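PDB 5MQO: Non-reducing end beta-L-arabinofuranosidase from Bacteroides thetaiotaomicron, which is a glycoside hydrolase of family GH127 from a gut bacterium, linked to the breakdown of complex plant pectin and probably acting on its side-chain sugars. Local coordinates for residues Thr332-Tyr336 and Gly368-Pro374; Thr338-Gly342 and Ala384-Asn388. All coordinates share one frame; numbering follows the deposited sequence.

How the contacts relate
Both contacts lie within the GH127 catalytic domain, and their segments alternate along the chain: 332-336, then 338-342, then 368-374, then 384-388. Helix 317-333 runs out into the first segment of contact 1, and the chain leads on through G339 and C341 of contact 2. After strands 347-349 and 361-364 it returns as the loop 368-374 and enters helix 382-399. The contact centres are about 12 Å apart. Contact 2 is buried, its centre about 7 Å from the centre of the chain, against about 18 Å for contact 1 at the surface. M335, next to Y336, turns from contact 1 to pack its SD on N388, so the chain following helix 317-333 is pinned twice to its own return, near the surface and in the core.

Contact 1. Residues Thr332-Tyr336 and Gly368-Pro374; sequences TRKMY and GRPYQLP
Y336 and L373 make the tightly packed end of this contact, which joins helix 317-333 to the loop leading to helix 382-399. The CD2 methyl of L373 sits squarely over the centre of the Y336 ring, 4.0 Å from the centroid and 9° off the ring normal, a CH-pi contact that suits a branched aliphatic chain. The phenol then passes L373, and Y336 OH donates to P374 O at 2.7 Å, in the carbonyl plane and on a lone pair. With CG beside the backbone N (chi1 -69°), the Y336 ring extends to this carbonyl; A343, A378 and N380 also pack against it. A type II turn from R369 to Q372 brings Y371 N to R333 O, 2.7 Å away. Proline fits its second position, held by P370, and Y371 takes the third with positive phi (53°). R369 N also bonds to Q372 OE1 at 2.9 Å, bracing the turn.

The more open side belongs to R333, P370 and Y371, with T332 and R369 exposed beside them. P370 CG lies over one face of the R333 guanidinium, 3.7 Å from R333 NH2, while R333 CG and CD run beside the hydroxyl end of Y371. Y371 also stacks on H587, linking the contact to the C-terminal part of the chain. K334, by contrast, is buried, its stem alongside P370, K334 CE 3.9 Å from P370 CD. Two directed bonds to backbone carbonyls therefore position the loop, while arginine and lysine lend it their apolar stems and have their charged ends bridged to D329.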
ATOM      1  N   THR A 332      -3.849 -13.742   7.931  1.00 49.01           N
ATOM      2  CA  THR A 332      -4.835 -14.804   8.082  1.00 47.51           C
ATOM      3  C   THR A 332      -5.894 -14.479   9.185  1.00 50.18           C
ATOM      4  O   THR A 332      -6.913 -15.201   9.331  1.00 51.09           O
ATOM      5  CB  THR A 332      -4.109 -16.131   8.341  1.00 44.77           C
ATOM      6  OG1 THR A 332      -3.512 -16.103   9.632  1.00 41.61           O
ATOM      7  CG2 THR A 332      -3.028 -16.370   7.260  1.00 44.58           C
ATOM      8  N   ARG A 333      -5.665 -13.426   9.974  1.00 50.08           N
ATOM      9  CA  ARG A 333      -6.510 -13.207  11.148  1.00 51.77           C
ATOM     10  C   ARG A 333      -6.967 -11.800  11.422  1.00 49.46           C
ATOM     11  O   ARG A 333      -7.954 -11.649  12.132  1.00 50.22           O
ATOM     12  CB  ARG A 333      -5.866 -13.791  12.418  1.00 54.86           C
ATOM     13  CG  ARG A 333      -5.272 -15.186  12.235  1.00 58.44           C
ATOM     14  CD  ARG A 333      -5.128 -15.933  13.551  1.00 62.03           C
ATOM     15  NE  ARG A 333      -4.392 -15.130  14.505  1.00 66.45           N
ATOM     16  CZ  ARG A 333      -4.275 -15.397  15.804  1.00 71.97           C
ATOM     17  NH1 ARG A 333      -4.832 -16.489  16.326  1.00 74.80           N
ATOM     18  NH2 ARG A 333      -3.587 -14.557  16.591  1.00 70.63           N
ATOM     19  N   LYS A 334      -6.286 -10.781  10.903  1.00 46.85           N
ATOM     20  CA  LYS A 334      -6.549  -9.403  11.312  1.00 46.38           C
ATOM     21  C   LYS A 334      -6.531  -8.361  10.188  1.00 47.42           C
ATOM     22  O   LYS A 334      -6.272  -7.183  10.443  1.00 49.55           O
ATOM     23  CB  LYS A 334      -5.525  -9.013  12.368  1.00 44.97           C
ATOM     24  CG  LYS A 334      -5.637  -9.810  13.635  1.00 45.54           C
ATOM     25  CD  LYS A 334      -4.699  -9.261  14.686  1.00 45.63           C
ATOM     26  CE  LYS A 334      -4.550 -10.231  15.849  1.00 45.93           C
ATOM     27  NZ  LYS A 334      -3.544  -9.677  16.796  1.00 47.06           N
ATOM     28  N   MET A 335      -6.803  -8.769   8.953  1.00 47.64           N
ATOM     29  CA  MET A 335      -6.699  -7.860   7.812  1.00 45.91           C
ATOM     30  C   MET A 335      -8.001  -7.882   7.087  1.00 44.91           C
ATOM     31  O   MET A 335      -8.555  -8.955   6.829  1.00 45.78           O
ATOM     32  CB  MET A 335      -5.617  -8.326   6.869  1.00 46.60           C
ATOM     33  CG  MET A 335      -5.469  -7.493   5.617  1.00 46.41           C
ATOM     34  SD  MET A 335      -4.087  -8.070   4.631  1.00 49.08           S
ATOM     35  CE  MET A 335      -4.932  -9.364   3.732  1.00 47.36           C
ATOM     36  N   TYR A 336      -8.482  -6.704   6.725  1.00 43.66           N
ATOM     37  CA  TYR A 336      -9.666  -6.637   5.880  1.00 45.51           C
ATOM     38  C   TYR A 336      -9.353  -7.144   4.451  1.00 46.39           C
ATOM     39  O   TYR A 336      -8.204  -7.104   4.001  1.00 48.41           O
ATOM     40  CB  TYR A 336     -10.231  -5.236   5.879  1.00 43.56           C
ATOM     41  CG  TYR A 336     -10.814  -4.878   7.189  1.00 44.09           C
ATOM     42  CD1 TYR A 336     -10.048  -4.302   8.200  1.00 45.82           C
ATOM     43  CD2 TYR A 336     -12.152  -5.097   7.434  1.00 45.55           C
ATOM     44  CE1 TYR A 336     -10.620  -3.948   9.432  1.00 46.25           C
ATOM     45  CE2 TYR A 336     -12.736  -4.770   8.649  1.00 46.00           C
ATOM     46  CZ  TYR A 336     -11.980  -4.187   9.651  1.00 46.69           C
ATOM     47  OH  TYR A 336     -12.589  -3.865  10.857  1.00 47.65           O
ATOM     48  N   GLY A 368      -7.349  -5.398  16.324  1.00 48.48           N
ATOM     49  CA  GLY A 368      -8.297  -5.961  17.324  1.00 47.95           C
ATOM     50  C   GLY A 368      -7.965  -7.406  17.597  1.00 49.17           C
ATOM     51  O   GLY A 368      -6.824  -7.830  17.312  1.00 50.99           O
ATOM     52  N   ARG A 369      -8.931  -8.142  18.166  1.00 47.85           N
ATOM     53  CA  ARG A 369      -8.839  -9.595  18.382  1.00 47.46           C
ATOM     54  C   ARG A 369      -8.736 -10.305  17.047  1.00 46.81           C
ATOM     55  O   ARG A 369      -9.199  -9.772  16.040  1.00 46.27           O
ATOM     56  CB  ARG A 369     -10.102 -10.153  19.050  1.00 50.04           C
ATOM     57  CG  ARG A 369     -10.332  -9.781  20.528  1.00 54.23           C
ATOM     58  CD  ARG A 369     -11.524 -10.550  21.147  1.00 55.42           C
ATOM     59  NE  ARG A 369     -12.590 -10.775  20.156  1.00 54.20           N
ATOM     60  CZ  ARG A 369     -13.554  -9.911  19.874  1.00 54.45           C
ATOM     61  NH1 ARG A 369     -13.662  -8.764  20.524  1.00 56.22           N
ATOM     62  NH2 ARG A 369     -14.440 -10.198  18.944  1.00 54.97           N
ATOM     63  N   PRO A 370      -8.148 -11.510  17.020  1.00 46.54           N
ATOM     64  CA  PRO A 370      -8.197 -12.305  15.806  1.00 47.59           C
ATOM     65  C   PRO A 370      -9.641 -12.447  15.273  1.00 49.15           C
ATOM     66  O   PRO A 370     -10.598 -12.554  16.062  1.00 51.48           O
ATOM     67  CB  PRO A 370      -7.653 -13.680  16.250  1.00 48.82           C
ATOM     68  CG  PRO A 370      -6.968 -13.473  17.558  1.00 47.71           C
ATOM     69  CD  PRO A 370      -7.233 -12.080  18.022  1.00 47.01           C
ATOM     70  N   TYR A 371      -9.785 -12.416  13.949  1.00 47.51           N
ATOM     71  CA  TYR A 371     -11.077 -12.427  13.287  1.00 46.46           C
ATOM     72  C   TYR A 371     -12.091 -11.352  13.737  1.00 47.60           C
ATOM     73  O   TYR A 371     -13.304 -11.522  13.514  1.00 52.76           O
ATOM     74  CB  TYR A 371     -11.696 -13.820  13.396  1.00 45.54           C
ATOM     75  CG  TYR A 371     -10.713 -14.896  13.094  1.00 46.21           C
ATOM     76  CD1 TYR A 371     -10.278 -15.134  11.779  1.00 45.83           C
ATOM     77  CD2 TYR A 371     -10.158 -15.657  14.119  1.00 46.49           C
ATOM     78  CE1 TYR A 371      -9.327 -16.121  11.505  1.00 45.83           C
ATOM     79  CE2 TYR A 371      -9.237 -16.659  13.854  1.00 47.07           C
ATOM     80  CZ  TYR A 371      -8.814 -16.882  12.547  1.00 45.98           C
ATOM     81  OH  TYR A 371      -7.874 -17.857  12.329  1.00 45.40           O
ATOM     82  N   GLN A 372     -11.644 -10.262  14.352  1.00 45.63           N
ATOM     83  CA  GLN A 372     -12.569  -9.185  14.700  1.00 47.10           C
ATOM     84  C   GLN A 372     -12.512  -8.154  13.583  1.00 46.88           C
ATOM     85  O   GLN A 372     -11.637  -7.274  13.576  1.00 45.73           O
ATOM     86  CB  GLN A 372     -12.236  -8.565  16.059  1.00 48.36           C
ATOM     87  CG  GLN A 372     -13.090  -7.364  16.431  1.00 48.65           C
ATOM     88  CD  GLN A 372     -12.706  -6.751  17.757  1.00 50.52           C
ATOM     89  OE1 GLN A 372     -11.568  -6.890  18.257  1.00 54.94           O
ATOM     90  NE2 GLN A 372     -13.658  -6.050  18.346  1.00 48.97           N
ATOM     91  N   LEU A 373     -13.431  -8.276  12.627  1.00 48.22           N
ATOM     92  CA  LEU A 373     -13.378  -7.462  11.402  1.00 49.79           C
ATOM     93  C   LEU A 373     -14.658  -6.709  11.065  1.00 49.74           C
ATOM     94  O   LEU A 373     -15.172  -6.848   9.966  1.00 54.35           O
ATOM     95  CB  LEU A 373     -12.918  -8.334  10.228  1.00 50.48           C
ATOM     96  CG  LEU A 373     -11.520  -8.943  10.459  1.00 51.94           C
ATOM     97  CD1 LEU A 373     -11.246 -10.077   9.474  1.00 52.76           C
ATOM     98  CD2 LEU A 373     -10.430  -7.874  10.401  1.00 52.03           C
ATOM     99  N   PRO A 374     -15.146  -5.857  11.989  1.00 50.91           N
ATOM    100  CA  PRO A 374     -16.360  -5.078  11.742  1.00 50.41           C
ATOM    101  C   PRO A 374     -16.245  -4.154  10.527  1.00 49.21           C
ATOM    102  O   PRO A 374     -15.166  -3.821  10.099  1.00 48.45           O
ATOM    103  CB  PRO A 374     -16.465  -4.222  13.009  1.00 50.25           C
ATOM    104  CG  PRO A 374     -15.048  -4.019  13.432  1.00 49.45           C
ATOM    105  CD  PRO A 374     -14.486  -5.399  13.235  1.00 50.65           C
TER

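Contact 2. Residues Thr338-Gly342 and Ala384-Asn388; sequences TGACG and ANIGN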
ATOM      1  N   THR A 338      -9.703  -5.860   1.634  1.00 47.03           N
ATOM      2  CA  THR A 338      -9.047  -4.799   0.874  1.00 46.02           C
ATOM      3  C   THR A 338      -7.580  -4.535   1.244  1.00 45.49           C
ATOM      4  O   THR A 338      -6.952  -3.617   0.699  1.00 43.29           O
ATOM      5  CB  THR A 338      -9.797  -3.471   1.117  1.00 47.43           C
ATOM      6  OG1 THR A 338      -9.773  -3.131   2.510  1.00 47.07           O
ATOM      7  CG2 THR A 338     -11.241  -3.580   0.678  1.00 48.94           C
ATOM      8  N   GLY A 339      -7.036  -5.314   2.177  1.00 47.12           N
ATOM      9  CA  GLY A 339      -5.646  -5.124   2.668  1.00 47.72           C
ATOM     10  C   GLY A 339      -5.516  -4.145   3.832  1.00 46.50           C
ATOM     11  O   GLY A 339      -4.441  -3.987   4.397  1.00 43.59           O
ATOM     12  N   ALA A 340      -6.625  -3.523   4.223  1.00 47.24           N
ATOM     13  CA  ALA A 340      -6.568  -2.435   5.188  1.00 48.47           C
ATOM     14  C   ALA A 340      -6.391  -3.023   6.566  1.00 48.21           C
ATOM     15  O   ALA A 340      -6.748  -4.175   6.785  1.00 49.61           O
ATOM     16  CB  ALA A 340      -7.810  -1.557   5.123  1.00 48.02           C
ATOM     17  N   CYS A 341      -5.821  -2.232   7.466  1.00 46.19           N
ATOM     18  CA  CYS A 341      -5.483  -2.699   8.769  1.00 47.75           C
ATOM     19  C   CYS A 341      -5.978  -1.726   9.854  1.00 47.51           C
ATOM     20  O   CYS A 341      -5.780  -0.519   9.758  1.00 50.55           O
ATOM     21  CB  CYS A 341      -3.965  -2.902   8.850  1.00 48.72           C
ATOM     22  SG  CYS A 341      -3.296  -4.116   7.672  1.00 49.64           S
ATOM     23  N   GLY A 342      -6.584  -2.282  10.896  1.00 45.83           N
ATOM     24  CA  GLY A 342      -7.005  -1.535  12.051  1.00 45.84           C
ATOM     25  C   GLY A 342      -8.518  -1.473  12.099  1.00 45.16           C
ATOM     26  O   GLY A 342      -9.132  -0.645  11.454  1.00 43.85           O
ATOM     27  N   ALA A 384      -1.967   3.229   7.491  1.00 54.43           N
ATOM     28  CA  ALA A 384      -1.779   1.875   8.044  1.00 51.74           C
ATOM     29  C   ALA A 384      -1.748   0.884   6.898  1.00 49.04           C
ATOM     30  O   ALA A 384      -1.020  -0.128   6.946  1.00 46.08           O
ATOM     31  CB  ALA A 384      -2.908   1.502   9.017  1.00 49.68           C
ATOM     32  N   ASN A 385      -2.552   1.190   5.877  1.00 46.98           N
ATOM     33  CA  ASN A 385      -2.719   0.317   4.728  1.00 46.98           C
ATOM     34  C   ASN A 385      -1.458   0.452   3.834  1.00 48.09           C
ATOM     35  O   ASN A 385      -0.944  -0.521   3.327  1.00 48.32           O
ATOM     36  CB  ASN A 385      -4.003   0.673   4.000  1.00 45.99           C
ATOM     37  CG  ASN A 385      -5.197   0.863   4.948  1.00 46.16           C
ATOM     38  OD1 ASN A 385      -5.165   0.443   6.101  1.00 47.26           O
ATOM     39  ND2 ASN A 385      -6.251   1.524   4.462  1.00 45.22           N
ATOM     40  N   ILE A 386      -0.935   1.668   3.727  1.00 49.01           N
ATOM     41  CA  ILE A 386       0.358   1.941   3.088  1.00 48.63           C
ATOM     42  C   ILE A 386       1.469   1.241   3.853  1.00 49.17           C
ATOM     43  O   ILE A 386       2.457   0.821   3.269  1.00 49.13           O
ATOM     44  CB  ILE A 386       0.658   3.469   3.035  1.00 47.75           C
ATOM     45  CG1 ILE A 386      -0.342   4.165   2.104  1.00 47.04           C
ATOM     46  CG2 ILE A 386       2.110   3.760   2.607  1.00 47.27           C
ATOM     47  CD1 ILE A 386      -0.280   5.676   2.113  1.00 47.17           C
ATOM     48  N   GLY A 387       1.322   1.175   5.168  1.00 48.25           N
ATOM     49  CA  GLY A 387       2.281   0.481   6.005  1.00 47.89           C
ATOM     50  C   GLY A 387       2.334  -0.998   5.688  1.00 47.34           C
ATOM     51  O   GLY A 387       3.407  -1.545   5.476  1.00 47.04           O
ATOM     52  N   ASN A 388       1.170  -1.639   5.654  1.00 47.56           N
ATOM     53  CA  ASN A 388       1.077  -3.051   5.289  1.00 46.81           C
ATOM     54  C   ASN A 388       1.670  -3.281   3.878  1.00 47.60           C
ATOM     55  O   ASN A 388       2.316  -4.301   3.638  1.00 49.32           O
ATOM     56  CB  ASN A 388      -0.372  -3.505   5.332  1.00 44.59           C
ATOM     57  CG  ASN A 388      -0.528  -5.019   5.303  1.00 45.11           C
ATOM     58  OD1 ASN A 388       0.284  -5.784   5.850  1.00 45.83           O
ATOM     59  ND2 ASN A 388      -1.618  -5.464   4.696  1.00 45.62           N
TER
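Two asparagines of helix 382-399, N385 and N388, hold the backbone of 338-342 by hydrogen bonds. N385 accepts from C341 N through OD1 at 3.1 Å; the N-H points nearly straight at the oxygen (162°) but comes from above the carbonyl plane. N388 donates ND2 to G339 O at 3.2 Å, on a lone pair of that carbonyl, though the oxygen is tilted from the amide plane. Its chi1 of -166° sets CG opposite the backbone N and carries the amide across to the loop. G339 has a positive phi of 88°, where a side chain would strike the preceding carbonyl. N385 ND2 is used as well, donating to S415 O and N380 O.

Close van der Waals contacts accompany these bonds. A340 CB rests 3.5 Å from N385 ND2, and A384 CB meets C341 O at 3.6 Å; methyl groups suit such close approach. C341 SG lies 3.8 Å from N388 CB.

Helices 297-314 and 402-416 adjoin the site, consistent with the (alpha/alpha)6 barrel of the six-hairpin clan. A leucine in place of N385 would probably leave C341 N and the carbonyls of S415 and N380 without this partner. Carboxamides, donor and acceptor at once, thus satisfy buried peptide groups without bringing charge into the core.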